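Local coordinates for DNA processing protein DprA (Streptococcus pneumoniae, PDB 3UQZ) that helps load RecA recombinase onto single-stranded DNA during natural transformation, binding single-stranded DNA cooperatively and shielding it from nucleases, at residues A[108-113]-A[210-215]; A[123-128]-A[144-149]; A[138-143]-A[148-153]; A[161-166]-A[182-187]; A[167-172]-A[188-193]. One frame throughout, in Å; residues are numbered along the deposited sequence.

Interaction 1. Residues A[108-113]-A[210-215]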
# COMPACT_ATOMS: atom_id res chain seq x y z
N LYS A 108 18.34 -8.07 13.91
CA LYS A 108 17.06 -8.77 14.03
C LYS A 108 15.88 -8.03 13.38
O LYS A 108 15.83 -6.80 13.40
CB LYS A 108 16.74 -9.01 15.52
CG LYS A 108 17.76 -9.87 16.25
CD LYS A 108 17.62 -9.80 17.77
CE LYS A 108 18.21 -8.56 18.41
NZ LYS A 108 19.69 -8.49 18.32
N VAL A 109 14.93 -8.80 12.84
CA VAL A 109 13.69 -8.30 12.25
C VAL A 109 12.52 -9.10 12.80
O VAL A 109 12.60 -10.33 12.91
CB VAL A 109 13.71 -8.19 10.68
CG1 VAL A 109 13.67 -9.56 9.99
CG2 VAL A 109 12.58 -7.29 10.16
N ALA A 110 11.47 -8.40 13.23
CA ALA A 110 10.27 -9.04 13.74
C ALA A 110 9.32 -9.40 12.57
O ALA A 110 9.34 -8.74 11.53
CB ALA A 110 9.57 -8.13 14.73
N VAL A 111 8.54 -10.48 12.72
CA VAL A 111 7.56 -10.94 11.74
C VAL A 111 6.28 -11.28 12.50
O VAL A 111 6.29 -12.15 13.38
CB VAL A 111 8.03 -12.10 10.81
CG1 VAL A 111 6.98 -12.40 9.74
CG2 VAL A 111 9.37 -11.80 10.16
N VAL A 112 5.20 -10.55 12.21
CA VAL A 112 3.91 -10.72 12.90
C VAL A 112 2.77 -10.89 11.89
O VAL A 112 2.90 -10.46 10.74
CB VAL A 112 3.60 -9.63 13.98
CG1 VAL A 112 4.62 -9.65 15.11
CG2 VAL A 112 3.49 -8.23 13.39
N GLY A 113 1.68 -11.50 12.33
CA GLY A 113 0.51 -11.71 11.50
C GLY A 113 -0.52 -12.68 12.03
O GLY A 113 -0.36 -13.25 13.10
N ARG A 210 5.39 -7.07 22.94
CA ARG A 210 6.17 -5.89 23.30
C ARG A 210 7.69 -6.20 23.17
O ARG A 210 8.44 -5.37 22.66
CB ARG A 210 5.76 -5.42 24.71
CG ARG A 210 6.89 -5.01 25.65
CD ARG A 210 6.47 -4.86 27.11
NE ARG A 210 6.14 -6.17 27.68
CZ ARG A 210 6.78 -6.74 28.69
NH1 ARG A 210 7.77 -6.11 29.30
NH2 ARG A 210 6.41 -7.94 29.12
N ILE A 211 8.10 -7.43 23.59
CA ILE A 211 9.48 -7.94 23.52
C ILE A 211 9.87 -8.23 22.06
O ILE A 211 10.96 -7.83 21.65
CB ILE A 211 9.70 -9.17 24.45
CG1 ILE A 211 9.28 -8.86 25.90
CG2 ILE A 211 11.16 -9.69 24.38
CD1 ILE A 211 9.06 -10.09 26.80
N ILE A 212 8.98 -8.92 21.28
CA ILE A 212 9.19 -9.22 19.86
C ILE A 212 9.54 -7.92 19.11
O ILE A 212 10.57 -7.87 18.44
CB ILE A 212 7.98 -9.95 19.21
CG1 ILE A 212 7.75 -11.36 19.81
CG2 ILE A 212 8.12 -10.02 17.67
CD1 ILE A 212 6.49 -12.01 19.41
N ALA A 213 8.70 -6.88 19.27
CA ALA A 213 8.90 -5.58 18.64
C ALA A 213 10.14 -4.87 19.19
O ALA A 213 10.98 -4.44 18.40
CB ALA A 213 7.67 -4.71 18.82
N GLY A 214 10.27 -4.82 20.52
CA GLY A 214 11.38 -4.17 21.23
C GLY A 214 12.77 -4.66 20.89
O GLY A 214 13.72 -3.87 20.86
N LEU A 215 12.90 -5.96 20.63
CA LEU A 215 14.15 -6.62 20.26
C LEU A 215 14.69 -6.15 18.89
O LEU A 215 15.89 -6.19 18.67
CB LEU A 215 13.86 -8.13 20.17
CG LEU A 215 14.70 -9.16 20.96
CD1 LEU A 215 15.39 -8.57 22.17
CD2 LEU A 215 13.84 -10.34 21.35
O HOH W 1 18.93 -5.96 19.93

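Interaction 2. Residues A[123-128]-A[144-149]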
# COMPACT_ATOMS: atom_id res chain seq x y z
N LYS A 123 2.88 -17.99 2.01
CA LYS A 123 3.81 -17.98 0.87
C LYS A 123 4.44 -16.59 0.68
O LYS A 123 5.59 -16.49 0.24
CB LYS A 123 3.14 -18.47 -0.43
CG LYS A 123 2.71 -19.94 -0.45
CD LYS A 123 3.69 -20.87 -1.14
CE LYS A 123 3.50 -22.30 -0.71
NZ LYS A 123 4.66 -23.14 -1.07
N SER A 124 3.69 -15.52 1.03
CA SER A 124 4.13 -14.12 0.96
C SER A 124 5.28 -13.90 1.94
O SER A 124 6.29 -13.31 1.56
CB SER A 124 2.98 -13.17 1.29
OG SER A 124 1.85 -13.42 0.49
N VAL A 125 5.12 -14.39 3.18
CA VAL A 125 6.11 -14.29 4.26
C VAL A 125 7.38 -15.05 3.86
O VAL A 125 8.48 -14.51 3.97
CB VAL A 125 5.52 -14.78 5.60
CG1 VAL A 125 6.57 -14.90 6.68
CG2 VAL A 125 4.41 -13.86 6.07
N GLU A 126 7.21 -16.28 3.34
CA GLU A 126 8.29 -17.15 2.87
C GLU A 126 9.11 -16.47 1.77
O GLU A 126 10.34 -16.52 1.82
CB GLU A 126 7.74 -18.50 2.42
CG GLU A 126 8.81 -19.52 2.07
CD GLU A 126 8.35 -20.82 1.43
OE1 GLU A 126 7.31 -20.82 0.74
OE2 GLU A 126 9.06 -21.83 1.61
N LYS A 127 8.44 -15.82 0.80
CA LYS A 127 9.06 -15.11 -0.32
C LYS A 127 9.88 -13.92 0.18
O LYS A 127 11.05 -13.79 -0.21
CB LYS A 127 7.99 -14.67 -1.34
CG LYS A 127 8.54 -14.05 -2.63
CD LYS A 127 7.42 -13.55 -3.52
CE LYS A 127 7.91 -12.82 -4.76
NZ LYS A 127 8.25 -11.41 -4.46
N VAL A 128 9.30 -13.07 1.06
CA VAL A 128 9.98 -11.91 1.66
C VAL A 128 11.22 -12.37 2.47
O VAL A 128 12.29 -11.79 2.30
CB VAL A 128 9.01 -10.99 2.47
CG1 VAL A 128 9.77 -9.85 3.16
CG2 VAL A 128 7.91 -10.44 1.57
N LYS A 144 0.49 -20.08 15.78
CA LYS A 144 0.13 -20.74 14.53
C LYS A 144 -0.11 -19.68 13.45
O LYS A 144 -0.37 -18.52 13.78
CB LYS A 144 -1.05 -21.72 14.69
CG LYS A 144 -2.40 -21.12 15.05
CD LYS A 144 -3.43 -22.24 15.27
CE LYS A 144 -4.77 -21.73 15.73
NZ LYS A 144 -5.68 -22.84 16.16
N GLY A 145 0.09 -20.05 12.20
CA GLY A 145 -0.11 -19.12 11.10
C GLY A 145 1.15 -18.45 10.63
O GLY A 145 2.14 -19.13 10.35
N ILE A 146 1.12 -17.10 10.55
CA ILE A 146 2.24 -16.26 10.09
C ILE A 146 3.54 -16.49 10.88
O ILE A 146 4.60 -16.63 10.26
CB ILE A 146 1.85 -14.76 9.98
CG1 ILE A 146 0.67 -14.52 8.98
CG2 ILE A 146 3.06 -13.84 9.67
CD1 ILE A 146 0.95 -14.78 7.46
N ASP A 147 3.45 -16.54 12.22
CA ASP A 147 4.60 -16.75 13.10
C ASP A 147 5.31 -18.06 12.76
O ASP A 147 6.52 -18.05 12.54
CB ASP A 147 4.19 -16.71 14.59
CG ASP A 147 3.82 -15.35 15.17
OD1 ASP A 147 3.36 -14.48 14.41
OD2 ASP A 147 3.94 -15.18 16.40
N THR A 148 4.55 -19.17 12.62
CA THR A 148 5.10 -20.48 12.27
C THR A 148 5.78 -20.47 10.90
O THR A 148 6.87 -21.02 10.75
CB THR A 148 4.03 -21.57 12.42
OG1 THR A 148 3.52 -21.52 13.75
CG2 THR A 148 4.56 -22.96 12.12
N ALA A 149 5.14 -19.82 9.92
CA ALA A 149 5.66 -19.70 8.56
C ALA A 149 6.94 -18.87 8.53
O ALA A 149 7.83 -19.15 7.73
CB ALA A 149 4.61 -19.08 7.65

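Interaction 3. Residues A[138-143]-A[148-153]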
# COMPACT_ATOMS: atom_id res chain seq x y z
N ILE A 138 15.31 -13.79 12.30
CA ILE A 138 13.85 -13.71 12.28
C ILE A 138 13.31 -13.87 13.70
O ILE A 138 13.41 -14.96 14.29
CB ILE A 138 13.22 -14.71 11.25
CG1 ILE A 138 13.80 -14.54 9.81
CG2 ILE A 138 11.68 -14.70 11.28
CD1 ILE A 138 13.83 -13.14 9.19
N VAL A 139 12.74 -12.78 14.24
CA VAL A 139 12.16 -12.80 15.58
C VAL A 139 10.65 -12.91 15.47
O VAL A 139 10.02 -12.08 14.80
CB VAL A 139 12.61 -11.60 16.45
CG1 VAL A 139 12.09 -11.76 17.88
CG2 VAL A 139 14.13 -11.45 16.45
N SER A 140 10.06 -13.94 16.09
CA SER A 140 8.61 -14.16 16.09
C SER A 140 8.16 -14.89 17.36
O SER A 140 9.00 -15.24 18.18
CB SER A 140 8.16 -14.87 14.82
OG SER A 140 6.80 -14.57 14.57
N GLY A 141 6.86 -15.09 17.53
CA GLY A 141 6.29 -15.65 18.75
C GLY A 141 5.77 -17.07 18.78
O GLY A 141 5.04 -17.43 19.71
N LEU A 142 6.14 -17.88 17.80
CA LEU A 142 5.77 -19.31 17.74
C LEU A 142 4.26 -19.62 17.64
O LEU A 142 3.87 -20.78 17.79
CB LEU A 142 6.43 -20.06 18.92
CG LEU A 142 7.18 -21.36 18.68
CD1 LEU A 142 7.70 -21.50 17.25
CD2 LEU A 142 8.30 -21.47 19.64
N ALA A 143 3.42 -18.60 17.38
CA ALA A 143 1.98 -18.76 17.21
C ALA A 143 1.69 -19.49 15.90
O ALA A 143 2.55 -19.51 14.99
CB ALA A 143 1.31 -17.40 17.18
N THR A 148 4.55 -19.17 12.62
CA THR A 148 5.10 -20.48 12.27
C THR A 148 5.78 -20.47 10.90
O THR A 148 6.87 -21.02 10.75
CB THR A 148 4.03 -21.57 12.42
OG1 THR A 148 3.52 -21.52 13.75
CG2 THR A 148 4.56 -22.96 12.12
N ALA A 149 5.14 -19.82 9.92
CA ALA A 149 5.66 -19.70 8.56
C ALA A 149 6.94 -18.87 8.53
O ALA A 149 7.83 -19.15 7.73
CB ALA A 149 4.61 -19.08 7.65
N ALA A 150 7.05 -17.87 9.43
CA ALA A 150 8.22 -17.02 9.58
C ALA A 150 9.43 -17.83 10.08
O ALA A 150 10.52 -17.74 9.49
CB ALA A 150 7.91 -15.88 10.54
N HIS A 151 9.22 -18.65 11.13
CA HIS A 151 10.23 -19.50 11.75
C HIS A 151 10.72 -20.57 10.77
O HIS A 151 11.92 -20.69 10.56
CB HIS A 151 9.68 -20.16 13.02
CG HIS A 151 9.53 -19.22 14.19
ND1 HIS A 151 8.33 -19.10 14.86
CD2 HIS A 151 10.45 -18.43 14.79
CE1 HIS A 151 8.56 -18.24 15.83
NE2 HIS A 151 9.81 -17.80 15.82
N MSE A 152 9.79 -21.30 10.13
CA MSE A 152 10.11 -22.34 9.14
C MSE A 152 10.87 -21.82 7.91
O MSE A 152 11.77 -22.51 7.43
CB MSE A 152 8.87 -23.15 8.77
CG MSE A 152 8.37 -23.99 9.94
SE MSE A 152 6.71 -24.88 9.58
CE MSE A 152 7.42 -26.05 8.31
N ALA A 153 10.54 -20.61 7.45
CA ALA A 153 11.22 -19.98 6.32
C ALA A 153 12.67 -19.63 6.66
O ALA A 153 13.55 -19.77 5.80
CB ALA A 153 10.45 -18.75 5.88

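Interaction 4. Residues A[161-166]-A[182-187]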
# COMPACT_ATOMS: atom_id res chain seq x y z
N THR A 161 16.69 -18.01 13.89
CA THR A 161 15.42 -17.54 14.45
C THR A 161 15.39 -17.43 15.99
O THR A 161 15.99 -18.25 16.69
CB THR A 161 14.22 -18.34 13.87
OG1 THR A 161 13.02 -17.61 14.13
CG2 THR A 161 14.08 -19.73 14.46
N ILE A 162 14.66 -16.41 16.50
CA ILE A 162 14.42 -16.22 17.94
C ILE A 162 12.91 -16.31 18.16
O ILE A 162 12.16 -15.62 17.47
CB ILE A 162 14.99 -14.89 18.53
CG1 ILE A 162 16.52 -14.81 18.40
CG2 ILE A 162 14.56 -14.69 20.01
CD1 ILE A 162 17.11 -13.43 18.67
N ALA A 163 12.47 -17.14 19.12
CA ALA A 163 11.06 -17.26 19.52
C ALA A 163 10.85 -16.63 20.90
O ALA A 163 11.64 -16.87 21.82
CB ALA A 163 10.62 -18.71 19.53
N VAL A 164 9.81 -15.80 21.03
CA VAL A 164 9.42 -15.16 22.30
C VAL A 164 8.06 -15.79 22.67
O VAL A 164 7.09 -15.63 21.93
CB VAL A 164 9.40 -13.60 22.22
CG1 VAL A 164 9.16 -12.96 23.58
CG2 VAL A 164 10.70 -13.07 21.61
N ILE A 165 8.02 -16.61 23.72
CA ILE A 165 6.80 -17.32 24.09
C ILE A 165 5.96 -16.65 25.19
O ILE A 165 6.43 -15.73 25.87
CB ILE A 165 7.08 -18.82 24.37
CG1 ILE A 165 8.13 -19.02 25.50
CG2 ILE A 165 7.48 -19.55 23.07
CD1 ILE A 165 8.28 -20.45 26.02
N GLY A 166 4.72 -17.11 25.33
CA GLY A 166 3.77 -16.64 26.34
C GLY A 166 3.47 -17.66 27.42
O GLY A 166 2.42 -17.60 28.06
N ASP A 182 10.86 -27.10 20.65
CA ASP A 182 11.95 -27.94 21.14
C ASP A 182 13.20 -27.76 20.29
O ASP A 182 14.29 -27.61 20.86
CB ASP A 182 11.54 -29.42 21.18
CG ASP A 182 10.77 -29.83 22.42
OD1 ASP A 182 11.09 -29.33 23.52
OD2 ASP A 182 9.91 -30.73 22.31
N TYR A 183 13.04 -27.74 18.95
CA TYR A 183 14.15 -27.58 18.01
C TYR A 183 14.76 -26.19 18.10
O TYR A 183 15.99 -26.08 18.11
CB TYR A 183 13.74 -27.93 16.56
CG TYR A 183 14.85 -27.63 15.57
CD1 TYR A 183 16.01 -28.41 15.55
CD2 TYR A 183 14.79 -26.52 14.74
CE1 TYR A 183 17.06 -28.10 14.69
CE2 TYR A 183 15.84 -26.20 13.87
CZ TYR A 183 16.96 -27.01 13.84
OH TYR A 183 18.01 -26.70 13.01
N ILE A 184 13.91 -25.13 18.13
CA ILE A 184 14.37 -23.75 18.26
C ILE A 184 15.14 -23.61 19.57
O ILE A 184 16.19 -22.97 19.59
CB ILE A 184 13.23 -22.71 18.05
CG1 ILE A 184 12.76 -22.69 16.58
CG2 ILE A 184 13.64 -21.28 18.50
CD1 ILE A 184 11.40 -22.02 16.38
N GLY A 185 14.70 -24.30 20.62
CA GLY A 185 15.40 -24.33 21.90
C GLY A 185 16.74 -25.04 21.85
O GLY A 185 17.64 -24.69 22.60
N ASN A 186 16.88 -26.02 20.94
CA ASN A 186 18.12 -26.78 20.75
C ASN A 186 19.18 -25.99 19.97
O ASN A 186 20.26 -25.71 20.51
CB ASN A 186 17.84 -28.09 20.00
CG ASN A 186 17.04 -29.11 20.74
OD1 ASN A 186 17.28 -29.37 21.93
ND2 ASN A 186 16.13 -29.76 20.03
N ASP A 187 18.89 -25.69 18.70
CA ASP A 187 19.82 -25.05 17.78
C ASP A 187 19.82 -23.53 17.71
O ASP A 187 20.81 -22.96 17.26
CB ASP A 187 19.62 -25.63 16.37
CG ASP A 187 20.04 -27.08 16.19
OD1 ASP A 187 20.18 -27.78 17.22
OD2 ASP A 187 20.20 -27.52 15.03

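Interaction 5. Residues A[167-172]-A[188-193]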
# COMPACT_ATOMS: atom_id res chain seq x y z
N THR A 167 4.37 -18.63 27.60
CA THR A 167 4.28 -19.72 28.59
C THR A 167 5.69 -19.96 29.20
O THR A 167 6.65 -19.27 28.81
CB THR A 167 3.83 -21.03 27.91
OG1 THR A 167 4.89 -21.54 27.11
CG2 THR A 167 2.55 -20.90 27.12
N GLY A 168 5.79 -20.95 30.10
CA GLY A 168 7.06 -21.38 30.67
C GLY A 168 7.81 -22.16 29.60
O GLY A 168 7.18 -22.66 28.65
N LEU A 169 9.15 -22.26 29.74
CA LEU A 169 10.00 -22.95 28.76
C LEU A 169 9.78 -24.49 28.67
O LEU A 169 10.32 -25.13 27.76
CB LEU A 169 11.49 -22.58 28.94
CG LEU A 169 11.86 -21.11 28.65
CD1 LEU A 169 13.13 -20.75 29.31
CD2 LEU A 169 11.95 -20.82 27.16
N ASP A 170 8.96 -25.05 29.58
CA ASP A 170 8.60 -26.48 29.65
C ASP A 170 7.13 -26.68 29.26
O ASP A 170 6.58 -27.78 29.42
CB ASP A 170 8.88 -27.05 31.06
CG ASP A 170 8.36 -26.24 32.25
OD1 ASP A 170 7.72 -25.18 32.02
OD2 ASP A 170 8.64 -26.63 33.39
N VAL A 171 6.49 -25.60 28.77
CA VAL A 171 5.09 -25.54 28.33
C VAL A 171 5.06 -25.20 26.83
O VAL A 171 5.88 -24.41 26.35
CB VAL A 171 4.24 -24.58 29.21
CG1 VAL A 171 2.80 -24.48 28.71
CG2 VAL A 171 4.29 -24.98 30.68
N PHE A 172 4.13 -25.82 26.09
CA PHE A 172 4.08 -25.64 24.65
C PHE A 172 2.76 -25.07 24.16
O PHE A 172 1.73 -25.71 24.34
CB PHE A 172 4.49 -26.95 23.95
CG PHE A 172 5.84 -27.48 24.41
CD1 PHE A 172 7.02 -27.04 23.82
CD2 PHE A 172 5.92 -28.35 25.49
CE1 PHE A 172 8.26 -27.48 24.29
CE2 PHE A 172 7.17 -28.78 25.97
CZ PHE A 172 8.32 -28.35 25.35
N HIS A 188 18.71 -22.87 18.14
CA HIS A 188 18.50 -21.42 18.08
C HIS A 188 18.31 -20.82 19.48
O HIS A 188 19.05 -21.21 20.38
CB HIS A 188 17.32 -21.13 17.13
CG HIS A 188 17.53 -21.67 15.76
ND1 HIS A 188 18.05 -20.89 14.75
CD2 HIS A 188 17.39 -22.94 15.30
CE1 HIS A 188 18.19 -21.69 13.71
NE2 HIS A 188 17.82 -22.93 13.99
N LEU A 189 17.34 -19.91 19.69
CA LEU A 189 17.07 -19.27 20.98
C LEU A 189 15.56 -19.05 21.24
O LEU A 189 14.84 -18.52 20.39
CB LEU A 189 17.82 -17.93 21.06
CG LEU A 189 17.68 -17.07 22.32
CD1 LEU A 189 18.26 -17.76 23.56
CD2 LEU A 189 18.33 -15.71 22.11
N VAL A 190 15.09 -19.47 22.43
CA VAL A 190 13.71 -19.28 22.88
C VAL A 190 13.79 -18.41 24.12
O VAL A 190 14.55 -18.72 25.05
CB VAL A 190 12.93 -20.60 23.20
CG1 VAL A 190 11.46 -20.32 23.49
CG2 VAL A 190 13.06 -21.63 22.08
N LEU A 191 13.04 -17.30 24.14
CA LEU A 191 12.99 -16.38 25.28
C LEU A 191 11.61 -16.39 25.94
O LEU A 191 10.58 -16.59 25.26
CB LEU A 191 13.35 -14.95 24.85
CG LEU A 191 14.76 -14.69 24.32
CD1 LEU A 191 14.82 -13.33 23.61
CD2 LEU A 191 15.83 -14.78 25.43
N SER A 192 11.58 -16.16 27.27
CA SER A 192 10.34 -16.11 28.06
C SER A 192 10.51 -15.29 29.34
O SER A 192 11.57 -15.33 29.96
CB SER A 192 9.85 -17.51 28.41
OG SER A 192 8.56 -17.47 28.99
N GLU A 193 9.46 -14.58 29.75
CA GLU A 193 9.43 -13.80 30.99
C GLU A 193 8.83 -14.68 32.09
O GLU A 193 8.92 -14.32 33.26
CB GLU A 193 8.53 -12.58 30.81
CG GLU A 193 9.27 -11.26 30.71
CD GLU A 193 8.36 -10.05 30.65
OE1 GLU A 193 8.77 -8.98 31.15
OE2 GLU A 193 7.22 -10.17 30.15

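Interaction 1. Residues A[108-113]-A[210-215]
Lys108, Ala110 and Val112 meet Ile212 and Leu215 without a ring or amide between them. The nearest flat group is the guanidinium of Arg210, one turn earlier: Ile211 CG1 sits 4.3 Å above its plane, over the centre of one face, while its nitrogens bond Glu193, the Asp90 carbonyl and the Ala207 carbonyl. This is a helix laid against a central strand of a Rossmann-like sheet. The short segments run roughly antiparallel, with their directions 144° apart and their axes 7.5 Å apart at closest approach. On the strand side Ala110 offers only a methyl: its CB lies 3.8 Å from Ile212 CG2, and the same isoleucine methyl reaches Val112 CG1 at 4.4 Å. Ile212 has CG2 anti to its backbone N, which turns this branch to the strand, while CG1 goes on to Val164 of strand 161-164, two strands over. At the other end the lysine lies beside Leu215. Its ammonium is bonded chiefly to the carbonyls of Phe106 and Leu104, and a water makes a further, weak link from NZ to the Leu215 carbonyl. The chain bends at chi3 (-79°), which lays Lys108 CE 3.3 Å from Leu215 O.

Interaction 2. Residues A[123-128]-A[144-149]
Val125 carries this contact, set against Ile146 and Ala149 of the second helix. Two residues earlier, Lys123 heads away from that helix and makes a long ion pair with Glu126 one turn on, NZ to OE1 4.0 Å. Ser124 is turned to the flank, and both Lys123 and Ser124 pack on Leu252 of the second subunit. Val125 then points toward the second helix. Its CG2, anti to its own carbonyl carbon, lies equally near two branches of one residue, Ile146 CG2 and Ile146 CD1, each at 3.8 Å. Ile146 arranges this by bending its chain at chi2 (-68°), which folds CD1 back so that both branches face the valine methyl from one side. Here two helices of the Rossmann-like domain lie side by side on one face of the sheet, and both Val125 and Ile146 also rest on Ala222 of strand 218-222. The other valine methyl, CG1, goes further along the second helix, to 4.4 Å from Ala149 C, over backbone rather than side chain. Gly145 is the N-cap of that helix, so Ile146 makes its contact in the very first turn. Past Glu126, Lys127 and Val128 have turned to Ile251 of the second subunit.

Interaction 3. Residues A[138-143]-A[148-153]
Thr148 opens the second segment with a grip on the Ala143 carbonyl. Its hydroxyl gives a hydrogen bond to that oxygen, OG1 to O 2.6 Å, from above the carbonyl plane, 38° out of it. The backbone N of Thr148 adds a weak bond to the same Ala143 O at 3.1 Å. One oxygen thus takes two partners from a single residue, and Asn177 braces the pair by bonding both Thr148 OG1 and the Leu142 carbonyl. Ala150 comes next, facing the strand: its CB lies 4.0 Å from Ile138 CG2, and the same isoleucine methyl is 3.7 Å from Ala150 O. This is the first half of a beta-alpha-beta crossover, in which strand 137-140 turns through 141-145 into helix 146-157 and the helix runs back over it, 154° from the strand direction at an axis distance of 8.4 Å. His151 follows and buries the most surface here. With CG anti to its carbonyl carbon (chi1 -73°), the imidazole reaches back into the turn, presenting its edge to the backbone N of Leu142, which lies near the ring plane. Leu142's side chain crosses the histidine at about a right angle, its CD1 against the ring. Ser140 CB approaches obliquely, while its hydroxyl is taken by the Val111 carbonyl of the next strand.

Interaction 4. Residues A[161-166]-A[182-187]
Ile184, on the helix of a beta-alpha-beta unit of the Rossmann-like domain, sets its branches on Thr161 and Ala163 of the strand. Strand 161-164 leads through a long loop to helix 178-187, which lies over the sheet before the chain enters strand 189-192. The isoleucine conformation divides the work. CG1 stands anti to the carbonyl carbon (chi1 -69°) and the chain continues extended, so CG1 and CD1 both touch the threonine methyl: Thr161 CG2 is 3.9 Å from Ile184 CG1 and 4.0 Å from Ile184 CD1. The two side chains cross at about a right angle there. Thr161 offers a carbon rather than its hydroxyl because OG1 is turned anti to the backbone N, where it bonds the Ile138 carbonyl of the adjacent strand; CG2 is left in the crowded position between N and C, facing the helix. A polar residue in the core therefore behaves as an apolar one toward Ile184 while its oxygen is satisfied within the sheet. His151, Leu142 and Val190 close round the isoleucine from neighbouring elements. Further along the strand, where Ala163 points at the helix with nothing longer than a methyl, the other branch takes over, Ile184 CG2 lying 4.1 Å from Ala163 CB.

Interaction 5. Residues A[167-172]-A[188-193]
Ser192 and Thr167 make the one polar link here, beside an apolar patch between Leu169 and Val190. The serine hydroxyl gives its proton to the threonine carbonyl, OG to O 2.6 Å; the C=O...donor angle is 157°, and the donor is tilted 22° from the carbonyl plane. Ser192 OG is anti to its backbone N (chi1 -171°), which carries it off the strand toward the loop. Next to it the packing is close. Leu169 CD2 comes to 3.7 Å from Val190 CG1, the two side chains sliding past each other in opposite directions, and the same leucine methyl lies 4.1 Å from Ser192 CB. One branch of Leu169 therefore spans two strand residues whose side chains face the same way, while Phe96 of strand 94-99 also meets this leucine. Strand 189-192 belongs to the Rossmann-like sheet; 167-172 is the loop after strand 161-164, folded back beside it. Beyond Leu169 the character changes. A type I turn from Gly168 to Val171 carries the loop away from the strand, and Asp170, Val171 and Phe172 are partly exposed and make no contact with 188-193. Asp170 instead forms a salt bridge with Lys70 and accepts a bond from Gly197 N. Back on the buried side, the Tyr194 N-H reaches Ser192 OG, so this hydroxyl both donates and accepts; the two bonds together fix its rotation and satisfy a loop carbonyl that the strand reaches with a side chain, with no backbone pairing between these segments.

All five contacts are buried and belong to one Rossmann-like domain, but they differ in distance from the chain's centre. The centre of interaction 1 lies closest, about 7 Å from it; this contact packs helix 204-215 on the face opposite helices 119-130 and 146-157. The centre of interaction 2 is farthest out, about 18 Å, and this is the only contact whose segments touch the second subunit. Interactions 2 and 3 share helix 146-157, one facing another helix, the other its own strand. Interactions 4 and 5 interlock along the chain through adjacent strands. Interactions 2 and 4 are purely apolar between their segments; 3 and 5, at loops, add hydroxyl-to-carbonyl bonds, and 1 a water bridge.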